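Local structure of signal recognition particle 54 kDa protein (Aeropyrum pernix, 7EPK) at residues Ala152-Gly156 against Asp172-Arg176; Pro162-Arg167 against Ala203-Val208. The protein is the 54 kDa protein of an archaeal signal recognition particle, joining a helical bundle and a P-loop nucleotide-binding domain to a helical C-terminal domain. All coordinates share one frame; numbering follows the deposited sequence.

Contact 1 of 2, residues Ala152-Gly156 against Asp172-Arg176; sequences AMFYG and DLLSR
Arg176, just past helix 162-175, reaches back to the strand and donates an N-H of NH1 to the backbone O of Phe154. The distance from Arg176 NH1 to Phe154 O is 3.0 Å, and an N-H...O angle of 157° makes it a fairly straight bond. Phe154 O sits at the guanidinium edge, close to its plane. The chain of Arg176 bends at chi3 (64°), which folds the head group back alongside the helix end. This in-plane bond to the strand should limit rotation of the guanidinium. The carboxylate of Asp172, modelled in a salt bridge with NH1, probably adds to it, though its exact placing is doubtful.

Met153 supplies the apolar half. Its extended chain runs antiparallel to the Arg176 side chain, with Met153 CB over one guanidinium face, 3.9 Å from Arg176 NH2, and Met153 SD 3.7 Å from Arg176 CB. Roughly at right angles to this, Met153 CB meets Leu173 CD2 at 3.5 Å. Two residues on, the Tyr155 ring lies obliquely against Asp172, where Tyr155 CD2 is 3.6 Å from Asp172 CB and the ring and carboxylate planes differ by 37°; the Tyr155 hydroxyl is hydrogen-bonded to Glu157.

A helix packed on an edge strand of a parallel sheet belongs to the alpha/beta fold of a P-loop GTPase domain. Strand 153-156, outermost within this chain, is bonded to strand 127-131 through the backbones of Met153 and Tyr155. These two direct their CB atoms to helix 162-175, while Phe154 turns away to pack on helix 139-150, edge-to-face with Tyr140. Leu173 continues inward onto Val130 and Val181, so the helix end rests across this edge of the sheet.

Contact 2 of 2, residues Pro162-Arg167 against Ala203-Val208; sequences PAEIAR and AIASKV
Ala166 meets two branched side chains of the facing helix: its CB is 3.7 Å from Val208 CG2 and 3.9 Å from Ile204 CG2. The torsions of Ile204 allow it to serve two turns at once, since CG2 lies anti to the backbone N and meets Ala166, while CG1 lies beside that N and carries CD1 to Pro162 CB, 4.2 Å away. With only a methyl on Ala163, the backbones come close here: its CA is 4.1 Å from Ile204 CA. The segment axes approach to 8.2 Å and run roughly parallel, with a crossing angle of -33°. Inward, Ile204 continues to Leu100 and Val208 to Ile98, both on strand 97-102: helix-helix packing on one side of the parallel sheet of the GTPase domain.

The outer side is built from longer, polar chains, more open to solvent. Lys207 lays its CG against Ala163 CB at 3.5 Å. Glu164 starts out from its CA away from helix 194-208, and the bend at chi2 (-74°) brings its carboxylate round toward Lys207. Its OE1 makes a salt bridge with Arg167 NH2 at 2.7 Å, with a weak hydrogen bond (119°).

As modelled, one carboxylate lies between two cationic side chains, probably easing their mutual repulsion, though the Lys207 arm is less surely placed; close apolar packing beneath joins the helices.

Contacts 1 and 2 share helix 162-175: its first turns face helix 194-208 in contact 2, and its end faces strand 153-156 in contact 1. Their centres are 15 Å apart, yet they touch, Tyr155 CE1 lying 3.8 Å from Ile165 O. Along the chain the segments alternate, in the order 152-156, 162-167, 172-176, 203-208. Both lie in the GTPase domain, where strands 153-156, 127-131, 180-184 and 97-102 are neighbours in the parallel part of one sheet. The shared helix therefore ties the sheet's outermost strand on this side to a helix packed over the central strand 97-102; the side chain of Ile204 on that helix is about 12 Å from the bound magnesium ion.

Contact 1 of 2, residues Ala152-Gly156 against Asp172-Arg176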
loop_
_atom_site.group_PDB
_atom_site.type_symbol
_atom_site.label_atom_id
_atom_site.label_comp_id
_atom_site.label_asym_id
_atom_site.label_seq_id
_atom_site.Cartn_x
_atom_site.Cartn_y
_atom_site.Cartn_z
ATOM N N ALA A 152 5.374 28.076 -6.272
ATOM C CA ALA A 152 6.485 27.871 -5.312
ATOM C C ALA A 152 7.515 28.981 -5.509
ATOM O O ALA A 152 7.742 29.361 -6.682
ATOM C CB ALA A 152 7.118 26.510 -5.519
ATOM N N MET A 153 8.138 29.433 -4.415
ATOM C CA MET A 153 9.231 30.436 -4.444
ATOM C C MET A 153 10.402 29.878 -5.261
ATOM O O MET A 153 10.407 28.678 -5.570
ATOM C CB MET A 153 9.705 30.797 -3.038
ATOM C CG MET A 153 8.613 31.379 -2.158
ATOM S SD MET A 153 9.142 31.605 -0.432
ATOM C CE MET A 153 7.533 31.767 0.344
ATOM N N PHE A 154 11.341 30.736 -5.641
ATOM C CA PHE A 154 12.483 30.373 -6.516
ATOM C C PHE A 154 13.735 31.114 -6.060
ATOM O O PHE A 154 13.648 32.181 -5.429
ATOM C CB PHE A 154 12.181 30.686 -7.981
ATOM C CG PHE A 154 13.343 30.503 -8.928
ATOM C CD1 PHE A 154 13.587 29.280 -9.534
ATOM C CD2 PHE A 154 14.180 31.563 -9.243
ATOM C CE1 PHE A 154 14.653 29.125 -10.409
ATOM C CE2 PHE A 154 15.246 31.405 -10.117
ATOM C CZ PHE A 154 15.485 30.184 -10.696
ATOM N N TYR A 155 14.880 30.516 -6.360
ATOM C CA TYR A 155 16.203 31.152 -6.262
ATOM C C TYR A 155 17.175 30.356 -7.123
ATOM O O TYR A 155 17.167 29.127 -7.032
ATOM C CB TYR A 155 16.685 31.214 -4.821
ATOM C CG TYR A 155 18.053 31.823 -4.711
ATOM C CD1 TYR A 155 19.170 31.134 -5.148
ATOM C CD2 TYR A 155 18.230 33.110 -4.225
ATOM C CE1 TYR A 155 20.434 31.686 -5.050
ATOM C CE2 TYR A 155 19.491 33.677 -4.129
ATOM C CZ TYR A 155 20.595 32.956 -4.541
ATOM O OH TYR A 155 21.847 33.465 -4.454
ATOM N N GLY A 156 17.983 31.066 -7.911
ATOM C CA GLY A 156 19.020 30.494 -8.778
ATOM C C GLY A 156 20.084 31.509 -9.151
ATOM O O GLY A 156 19.885 32.695 -8.947
ATOM N N ASP A 172 18.244 31.625 1.257
ATOM C CA ASP A 172 17.275 32.644 0.777
ATOM C C ASP A 172 15.853 32.186 1.106
ATOM O O ASP A 172 15.082 33.002 1.655
ATOM C CB ASP A 172 17.386 32.884 -0.726
ATOM C CG ASP A 172 16.319 33.849 -1.201
ATOM O OD1 ASP A 172 16.520 35.073 -0.993
ATOM O OD2 ASP A 172 15.284 33.372 -1.727
ATOM N N LEU A 173 15.557 30.922 0.775
ATOM C CA LEU A 173 14.218 30.283 0.826
ATOM C C LEU A 173 13.838 29.942 2.271
ATOM O O LEU A 173 12.669 30.086 2.627
ATOM C CB LEU A 173 14.259 29.031 -0.048
ATOM C CG LEU A 173 14.290 29.281 -1.557
ATOM C CD1 LEU A 173 14.507 27.972 -2.307
ATOM C CD2 LEU A 173 13.005 29.968 -2.036
ATOM N N LEU A 174 14.782 29.501 3.086
ATOM C CA LEU A 174 14.538 29.331 4.541
ATOM C C LEU A 174 14.133 30.680 5.156
ATOM O O LEU A 174 13.177 30.673 5.952
ATOM C CB LEU A 174 15.779 28.720 5.201
ATOM C CG LEU A 174 15.758 27.193 5.342
ATOM C CD1 LEU A 174 14.666 26.541 4.511
ATOM C CD2 LEU A 174 17.100 26.588 4.982
ATOM N N SER A 175 14.797 31.782 4.763
ATOM C CA SER A 175 14.546 33.184 5.212
ATOM C C SER A 175 13.110 33.601 4.904
ATOM O O SER A 175 12.556 34.375 5.712
ATOM C CB SER A 175 15.488 34.143 4.566
ATOM O OG SER A 175 16.804 33.897 5.011
ATOM N N ARG A 176 12.561 33.114 3.781
ATOM C CA ARG A 176 11.221 33.461 3.232
ATOM C C ARG A 176 10.200 32.385 3.645
ATOM O O ARG A 176 9.119 32.299 2.997
ATOM C CB ARG A 176 11.346 33.625 1.711
ATOM C CG ARG A 176 12.401 34.644 1.287
ATOM C CD ARG A 176 12.984 34.445 -0.104
ATOM N NE ARG A 176 11.953 34.608 -1.120
ATOM C CZ ARG A 176 12.056 34.241 -2.396
ATOM N NH1 ARG A 176 13.167 33.682 -2.863
ATOM N NH2 ARG A 176 11.023 34.427 -3.201
#

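Contact 2 of 2, residues Pro162-Arg167 against Ala203-Val208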
loop_
_atom_site.group_PDB
_atom_site.type_symbol
_atom_site.label_atom_id
_atom_site.label_comp_id
_atom_site.label_asym_id
_atom_site.label_seq_id
_atom_site.Cartn_x
_atom_site.Cartn_y
_atom_site.Cartn_z
ATOM N N PRO A 162 28.735 25.918 -7.922
ATOM C CA PRO A 162 27.401 25.342 -7.734
ATOM C C PRO A 162 27.037 25.084 -6.260
ATOM O O PRO A 162 25.901 25.306 -5.895
ATOM C CB PRO A 162 27.467 24.048 -8.559
ATOM C CG PRO A 162 28.540 24.323 -9.585
ATOM C CD PRO A 162 29.574 25.121 -8.825
ATOM N N ALA A 163 28.006 24.671 -5.442
ATOM C CA ALA A 163 27.820 24.420 -3.996
ATOM C C ALA A 163 27.373 25.709 -3.310
ATOM O O ALA A 163 26.429 25.644 -2.497
ATOM C CB ALA A 163 29.081 23.891 -3.378
ATOM N N GLU A 164 28.016 26.837 -3.629
ATOM C CA GLU A 164 27.723 28.138 -2.971
ATOM C C GLU A 164 26.397 28.672 -3.522
ATOM O O GLU A 164 25.662 29.334 -2.781
ATOM C CB GLU A 164 28.879 29.124 -3.154
ATOM C CG GLU A 164 30.108 28.762 -2.340
ATOM C CD GLU A 164 29.990 29.039 -0.848
ATOM O OE1 GLU A 164 29.723 30.218 -0.487
ATOM O OE2 GLU A 164 30.164 28.075 -0.047
ATOM N N ILE A 165 26.082 28.377 -4.773
ATOM C CA ILE A 165 24.782 28.796 -5.373
ATOM C C ILE A 165 23.672 28.088 -4.601
ATOM O O ILE A 165 22.645 28.721 -4.263
ATOM C CB ILE A 165 24.712 28.467 -6.871
ATOM C CG1 ILE A 165 25.777 29.251 -7.646
ATOM C CG2 ILE A 165 23.305 28.723 -7.375
ATOM C CD1 ILE A 165 25.989 28.792 -9.073
ATOM N N ALA A 166 23.893 26.803 -4.350
ATOM C CA ALA A 166 22.932 25.919 -3.673
ATOM C C ALA A 166 22.820 26.362 -2.203
ATOM O O ALA A 166 21.700 26.560 -1.725
ATOM C CB ALA A 166 23.384 24.487 -3.878
ATOM N N ARG A 167 23.933 26.584 -1.506
ATOM C CA ARG A 167 23.875 27.104 -0.114
ATOM C C ARG A 167 23.132 28.436 -0.097
ATOM O O ARG A 167 22.374 28.679 0.826
ATOM C CB ARG A 167 25.247 27.312 0.515
ATOM C CG ARG A 167 25.218 27.150 2.025
ATOM C CD ARG A 167 26.402 27.793 2.722
ATOM N NE ARG A 167 26.195 29.236 2.858
ATOM C CZ ARG A 167 26.933 30.193 2.293
ATOM N NH1 ARG A 167 26.624 31.460 2.511
ATOM N NH2 ARG A 167 27.979 29.898 1.539
ATOM N N ALA A 203 29.756 17.841 -3.381
ATOM C CA ALA A 203 30.200 19.150 -2.846
ATOM C C ALA A 203 28.942 19.938 -2.469
ATOM O O ALA A 203 28.847 20.396 -1.319
ATOM C CB ALA A 203 31.074 19.875 -3.858
ATOM N N ILE A 204 28.003 20.044 -3.411
ATOM C CA ILE A 204 26.651 20.626 -3.174
ATOM C C ILE A 204 26.070 19.986 -1.918
ATOM O O ILE A 204 25.614 20.729 -1.041
ATOM C CB ILE A 204 25.712 20.417 -4.374
ATOM C CG1 ILE A 204 26.155 21.241 -5.584
ATOM C CG2 ILE A 204 24.268 20.712 -3.979
ATOM C CD1 ILE A 204 25.586 20.739 -6.889
ATOM N N ALA A 205 26.101 18.655 -1.855
ATOM C CA ALA A 205 25.526 17.876 -0.736
ATOM C C ALA A 205 26.168 18.345 0.571
ATOM O O ALA A 205 25.435 18.565 1.554
ATOM C CB ALA A 205 25.712 16.405 -0.957
ATOM N N SER A 206 27.481 18.551 0.571
ATOM C CA SER A 206 28.248 18.896 1.795
ATOM C C SER A 206 27.814 20.277 2.302
ATOM O O SER A 206 27.599 20.418 3.531
ATOM C CB SER A 206 29.731 18.824 1.559
ATOM O OG SER A 206 30.420 18.713 2.797
ATOM N N LYS A 207 27.684 21.253 1.402
ATOM C CA LYS A 207 27.250 22.630 1.761
ATOM C C LYS A 207 25.767 22.622 2.182
ATOM O O LYS A 207 25.410 23.369 3.117
ATOM C CB LYS A 207 27.465 23.594 0.588
ATOM C CG LYS A 207 28.913 23.796 0.153
ATOM C CD LYS A 207 29.854 24.222 1.266
ATOM C CE LYS A 207 31.153 24.819 0.763
ATOM N NZ LYS A 207 31.186 26.287 0.970
ATOM N N VAL A 208 24.930 21.816 1.524
ATOM C CA VAL A 208 23.451 21.920 1.644
ATOM C C VAL A 208 22.946 21.083 2.822
ATOM O O VAL A 208 21.992 21.539 3.459
ATOM C CB VAL A 208 22.772 21.551 0.320
ATOM C CG1 VAL A 208 21.266 21.508 0.462
ATOM C CG2 VAL A 208 23.144 22.531 -0.782
#